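Chymotrypsin-like serine protease (Equine arteritis virus, PDB 1MBM) is a chymotrypsin-like serine proteinase that cleaves peptide bonds, probably at sites within the viral replicase polyprotein from which it is itself released. Local coordinates at residues A41-G46 and L50-K55; V152-L157 and K170-N175. All blocks are in the same frame, centred on the assembly; numbering follows the deposited sequence.

Contact 1 of 2, residues A41-G46 and L50-K55; sequences ATLKIG and LTLTFK
Ala41 and Leu52 face each other as a hydrogen-bonded antiparallel pair. Ala41 N gives to Leu52 O at 3.0 Å, and Leu52 N gives back to Ala41 O at 2.8 Å. Leu43 and Leu50 form the next such pair, with Leu43 N 2.8 Å from Leu50 O. Leu50 N returns a bond to Leu43 O at 3.1 Å. The tight side is the apolar face, where Ala41, Leu43 and Leu52 are buried and Leu50 is less enclosed. There CD1 of Leu52 comes to 3.9 Å from CB of Leu43. The Phe54 ring meets Ala41 obliquely, its CE1 lying 3.8 Å from Ala41 CB. The two strands form the hairpin 40-45/48-57 of the N-terminal six-stranded barrel, one of the two beta domains of the chymotrypsin fold. Val28 of strand 25-31 packs against both Leu43 and Leu52, so this face belongs to the barrel interior. The other face is more open and polar. Thr42 and Thr51 form a non-hydrogen-bonded pair there, and their side chains cross obliquely. With OG1 anti to the carbonyl carbon in both (chi1 -64° in Thr42, -60° in Thr51), the two OG1 atoms share a hydrogen bond of 3.0 Å that either could donate.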
loop_
_atom_site.group_PDB
_atom_site.type_symbol
_atom_site.label_atom_id
_atom_site.label_comp_id
_atom_site.label_asym_id
_atom_site.label_seq_id
_atom_site.Cartn_x
_atom_site.Cartn_y
_atom_site.Cartn_z
ATOM N N ALA A 41 0.403 11.796 15.989
ATOM C CA ALA A 41 -0.861 11.263 15.489
ATOM C C ALA A 41 -1.403 10.140 16.367
ATOM O O ALA A 41 -0.656 9.418 17.021
ATOM C CB ALA A 41 -0.720 10.792 14.057
ATOM N N THR A 42 -2.717 9.979 16.358
ATOM C CA THR A 42 -3.342 8.980 17.206
ATOM C C THR A 42 -3.804 7.773 16.396
ATOM O O THR A 42 -4.496 7.922 15.388
ATOM C CB THR A 42 -4.514 9.603 17.979
ATOM O OG1 THR A 42 -4.027 10.625 18.874
ATOM C CG2 THR A 42 -5.116 8.573 18.918
ATOM N N LEU A 43 -3.396 6.587 16.844
ATOM C CA LEU A 43 -3.774 5.319 16.226
ATOM C C LEU A 43 -4.969 4.731 16.978
ATOM O O LEU A 43 -5.012 4.739 18.207
ATOM C CB LEU A 43 -2.611 4.327 16.301
ATOM C CG LEU A 43 -2.933 2.853 16.039
ATOM C CD1 LEU A 43 -3.293 2.649 14.570
ATOM C CD2 LEU A 43 -1.758 1.959 16.432
ATOM N N LYS A 44 -5.942 4.236 16.232
ATOM C CA LYS A 44 -7.081 3.558 16.815
ATOM C C LYS A 44 -7.102 2.149 16.232
ATOM O O LYS A 44 -7.231 1.990 15.024
ATOM C CB LYS A 44 -8.370 4.282 16.457
ATOM C CG LYS A 44 -9.632 3.607 16.977
ATOM C CD LYS A 44 -10.867 4.284 16.412
ATOM C CE LYS A 44 -12.023 3.310 16.292
ATOM N NZ LYS A 44 -13.177 3.906 15.565
ATOM N N ILE A 45 -6.968 1.143 17.094
ATOM C CA ILE A 45 -7.029 -0.258 16.683
ATOM C C ILE A 45 -7.590 -1.115 17.828
ATOM O O ILE A 45 -7.152 -0.998 18.974
ATOM C CB ILE A 45 -5.648 -0.760 16.180
ATOM C CG1 ILE A 45 -5.761 -2.180 15.612
ATOM C CG2 ILE A 45 -4.588 -0.664 17.262
ATOM C CD1 ILE A 45 -4.504 -2.640 14.918
ATOM N N GLY A 46 -8.569 -1.961 17.519
ATOM C CA GLY A 46 -9.250 -2.726 18.551
ATOM C C GLY A 46 -9.868 -1.729 19.519
ATOM O O GLY A 46 -10.523 -0.779 19.095
ATOM N N LEU A 50 -3.937 5.234 21.054
ATOM C CA LEU A 50 -2.587 5.599 21.462
ATOM C C LEU A 50 -2.041 6.721 20.586
ATOM O O LEU A 50 -2.139 6.663 19.362
ATOM C CB LEU A 50 -1.682 4.360 21.330
ATOM C CG LEU A 50 -0.229 4.358 21.819
ATOM C CD1 LEU A 50 -0.135 4.770 23.280
ATOM C CD2 LEU A 50 0.406 2.990 21.624
ATOM N N THR A 51 -1.486 7.748 21.212
ATOM C CA THR A 51 -0.889 8.847 20.470
ATOM C C THR A 51 0.586 8.511 20.259
ATOM O O THR A 51 1.258 8.064 21.185
ATOM C CB THR A 51 -1.064 10.163 21.226
ATOM O OG1 THR A 51 -2.462 10.416 21.393
ATOM C CG2 THR A 51 -0.618 11.326 20.370
ATOM N N LEU A 52 1.077 8.701 19.036
ATOM C CA LEU A 52 2.450 8.351 18.693
ATOM C C LEU A 52 3.223 9.459 17.968
ATOM O O LEU A 52 2.628 10.317 17.335
ATOM C CB LEU A 52 2.429 7.131 17.784
ATOM C CG LEU A 52 1.630 5.941 18.308
ATOM C CD1 LEU A 52 1.078 5.109 17.158
ATOM C CD2 LEU A 52 2.494 5.121 19.211
ATOM N N THR A 53 4.551 9.395 18.060
ATOM C CA THR A 53 5.460 10.297 17.345
ATOM C C THR A 53 6.121 9.482 16.225
ATOM O O THR A 53 6.517 8.336 16.449
ATOM C CB THR A 53 6.517 10.868 18.318
ATOM O OG1 THR A 53 5.944 11.963 19.046
ATOM C CG2 THR A 53 7.658 11.532 17.577
ATOM N N PHE A 54 6.257 10.073 15.038
ATOM C CA PHE A 54 6.731 9.338 13.868
ATOM C C PHE A 54 8.032 9.848 13.252
ATOM O O PHE A 54 8.223 11.047 13.073
ATOM C CB PHE A 54 5.662 9.383 12.766
ATOM C CG PHE A 54 4.412 8.620 13.094
ATOM C CD1 PHE A 54 3.439 9.173 13.927
ATOM C CD2 PHE A 54 4.196 7.357 12.559
ATOM C CE1 PHE A 54 2.277 8.467 14.229
ATOM C CE2 PHE A 54 3.049 6.645 12.867
ATOM C CZ PHE A 54 2.079 7.214 13.708
ATOM N N LYS A 55 8.919 8.928 12.907
ATOM C CA LYS A 55 10.084 9.301 12.121
ATOM C C LYS A 55 9.675 9.141 10.657
ATOM O O LYS A 55 8.981 8.188 10.291
ATOM C CB LYS A 55 11.297 8.441 12.470
ATOM C CG LYS A 55 11.560 8.370 13.975
ATOM C CD LYS A 55 13.047 8.306 14.305
ATOM C CE LYS A 55 13.739 7.158 13.579
ATOM N NZ LYS A 55 15.216 7.199 13.798
#

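Contact 2 of 2, residues V152-L157 and K170-N175; sequences VTLSSL and KDIPDN
Val152 N donates to Asn175 O at 3.1 Å, with an N-H...O angle of 156°. This is the one hydrogen bond between the two segments. It lies at the start of the small parallel pairing of strands 152-153 and 176-177, in the alpha/beta C-terminal extension that follows the two chymotrypsin-like barrels. Backbone bonds between Val152 and Ile177 and between Leu154 and Ile177 carry the pairing on. The side chains meet more loosely. Leu154 is the first residue of helix 154-158, and Ile172 lies in the loop before strand 176-177. They touch end to end through their CD1 methyls, 4.3 Å apart. CD1 of Leu154 is anti to CA (chi2 177°), which carries this methyl out toward CD1 of Ile172. Ile168, Ile176 and Val180 also pack on Leu154, and Ile191 of helix 185-192 on Ile172. The small contact is thus part of a wider apolar cluster between the short helix, the loop and the C-terminal helix. The helix start has a cap from within its own segment. Thr153 stands at the N-cap. Ser155 OG is hydrogen-bonded to OD2 of Asp179, just beyond strand 176-177. At the cap itself, Thr153 OG1 accepts from the backbone N of Ser156 at 3.1 Å.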
loop_
_atom_site.group_PDB
_atom_site.type_symbol
_atom_site.label_atom_id
_atom_site.label_comp_id
_atom_site.label_asym_id
_atom_site.label_seq_id
_atom_site.Cartn_x
_atom_site.Cartn_y
_atom_site.Cartn_z
ATOM N N VAL A 152 5.601 2.629 -18.163
ATOM C CA VAL A 152 6.047 1.305 -18.577
ATOM C C VAL A 152 5.164 0.848 -19.739
ATOM O O VAL A 152 3.988 1.212 -19.806
ATOM C CB VAL A 152 5.986 0.280 -17.415
ATOM C CG1 VAL A 152 4.524 -0.039 -17.045
ATOM C CG2 VAL A 152 6.753 -1.000 -17.775
ATOM N N THR A 153 5.727 0.085 -20.674
ATOM C CA THR A 153 4.916 -0.429 -21.778
ATOM C C THR A 153 4.166 -1.657 -21.296
ATOM O O THR A 153 4.542 -2.279 -20.298
ATOM C CB THR A 153 5.772 -0.812 -22.987
ATOM O OG1 THR A 153 6.788 -1.735 -22.572
ATOM C CG2 THR A 153 6.550 0.393 -23.532
ATOM N N LEU A 154 3.093 -2.006 -21.993
ATOM C CA LEU A 154 2.348 -3.200 -21.634
ATOM C C LEU A 154 3.190 -4.437 -21.880
ATOM O O LEU A 154 3.123 -5.392 -21.106
ATOM C CB LEU A 154 1.031 -3.299 -22.406
ATOM C CG LEU A 154 -0.222 -2.629 -21.833
ATOM C CD1 LEU A 154 -1.397 -2.796 -22.800
ATOM C CD2 LEU A 154 -0.576 -3.205 -20.466
ATOM N N SER A 155 3.984 -4.422 -22.948
ATOM C CA SER A 155 4.835 -5.573 -23.252
ATOM C C SER A 155 5.871 -5.803 -22.149
ATOM O O SER A 155 6.048 -6.930 -21.693
ATOM C CB SER A 155 5.514 -5.417 -24.611
ATOM O OG SER A 155 6.346 -4.279 -24.622
ATOM N N SER A 156 6.526 -4.733 -21.705
ATOM C CA SER A 156 7.517 -4.838 -20.633
ATOM C C SER A 156 6.881 -5.351 -19.340
ATOM O O SER A 156 7.436 -6.226 -18.680
ATOM C CB SER A 156 8.226 -3.496 -20.398
ATOM O OG SER A 156 8.916 -3.488 -19.160
ATOM N N LEU A 157 5.711 -4.805 -19.000
ATOM C CA LEU A 157 4.952 -5.233 -17.835
ATOM C C LEU A 157 4.567 -6.717 -17.962
ATOM O O LEU A 157 4.639 -7.478 -16.993
ATOM C CB LEU A 157 3.686 -4.372 -17.725
ATOM C CG LEU A 157 2.871 -4.231 -16.441
ATOM C CD1 LEU A 157 3.757 -3.980 -15.216
ATOM C CD2 LEU A 157 1.867 -3.091 -16.626
ATOM N N LYS A 170 -10.392 -2.046 -20.475
ATOM C CA LYS A 170 -10.759 -0.777 -21.095
ATOM C C LYS A 170 -10.026 0.441 -20.540
ATOM O O LYS A 170 -9.284 1.100 -21.266
ATOM C CB LYS A 170 -12.278 -0.560 -21.054
ATOM C CG LYS A 170 -13.042 -1.289 -22.163
ATOM C CD LYS A 170 -13.360 -2.735 -21.793
ATOM C CE LYS A 170 -13.537 -3.607 -23.031
ATOM N NZ LYS A 170 -14.561 -3.071 -23.967
ATOM N N ASP A 171 -10.219 0.741 -19.262
ATOM C CA ASP A 171 -9.604 1.945 -18.713
ATOM C C ASP A 171 -8.261 1.710 -18.012
ATOM O O ASP A 171 -8.189 1.225 -16.880
ATOM C CB ASP A 171 -10.589 2.761 -17.854
ATOM C CG ASP A 171 -10.793 2.184 -16.467
ATOM O OD1 ASP A 171 -11.391 1.092 -16.354
ATOM O OD2 ASP A 171 -10.389 2.758 -15.430
ATOM N N ILE A 172 -7.192 2.031 -18.730
ATOM C CA ILE A 172 -5.854 1.980 -18.170
ATOM C C ILE A 172 -5.246 3.375 -18.317
ATOM O O ILE A 172 -5.524 4.076 -19.288
ATOM C CB ILE A 172 -4.990 0.890 -18.848
ATOM C CG1 ILE A 172 -4.900 1.109 -20.358
ATOM C CG2 ILE A 172 -5.545 -0.502 -18.535
ATOM C CD1 ILE A 172 -3.866 0.226 -21.031
ATOM N N PRO A 173 -4.436 3.773 -17.342
ATOM C CA PRO A 173 -3.814 5.099 -17.320
ATOM C C PRO A 173 -2.827 5.302 -18.459
ATOM O O PRO A 173 -2.238 4.333 -18.947
ATOM C CB PRO A 173 -3.027 5.079 -16.009
ATOM C CG PRO A 173 -3.661 4.008 -15.213
ATOM C CD PRO A 173 -4.034 2.962 -16.181
ATOM N N ASP A 174 -2.628 6.562 -18.827
ATOM C CA ASP A 174 -1.719 6.955 -19.900
ATOM C C ASP A 174 -0.271 6.569 -19.630
ATOM O O ASP A 174 0.510 6.414 -20.565
ATOM C CB ASP A 174 -1.820 8.465 -20.158
ATOM C CG ASP A 174 -3.065 8.836 -20.936
ATOM O OD1 ASP A 174 -4.109 8.185 -20.727
ATOM O OD2 ASP A 174 -3.091 9.752 -21.786
ATOM N N ASN A 175 0.078 6.388 -18.359
ATOM C CA ASN A 175 1.434 5.979 -17.996
ATOM C C ASN A 175 1.729 4.488 -18.244
ATOM O O ASN A 175 2.848 4.022 -18.039
ATOM C CB ASN A 175 1.798 6.432 -16.571
ATOM C CG ASN A 175 2.133 7.924 -16.502
ATOM O OD1 ASN A 175 2.388 8.479 -15.419
ATOM N ND2 ASN A 175 2.138 8.583 -17.663
#

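In the fold
From the N terminus, strands 6-10, 14-22 and 25-31 come first, then helix 32-35. Contact 1 follows and closes the short turn between strands 40-45 and 48-57. Strand 60-65 then pairs with 48-57, and strand 6-10 meets 40-45 to shut the first barrel. The chain next builds the second beta sheet, from strand 85-91 to strand 146-147. Only then does contact 2 open. It closes a longer loop, which includes strand 165-167, within the C-terminal extension. The contacts run in series and neither nest nor cross. The centres of contact 1 and contact 2 are about 37 Å apart, on opposite sides of the chain's centre. Contact 1 belongs to the N-terminal barrel, contact 2 to the extension.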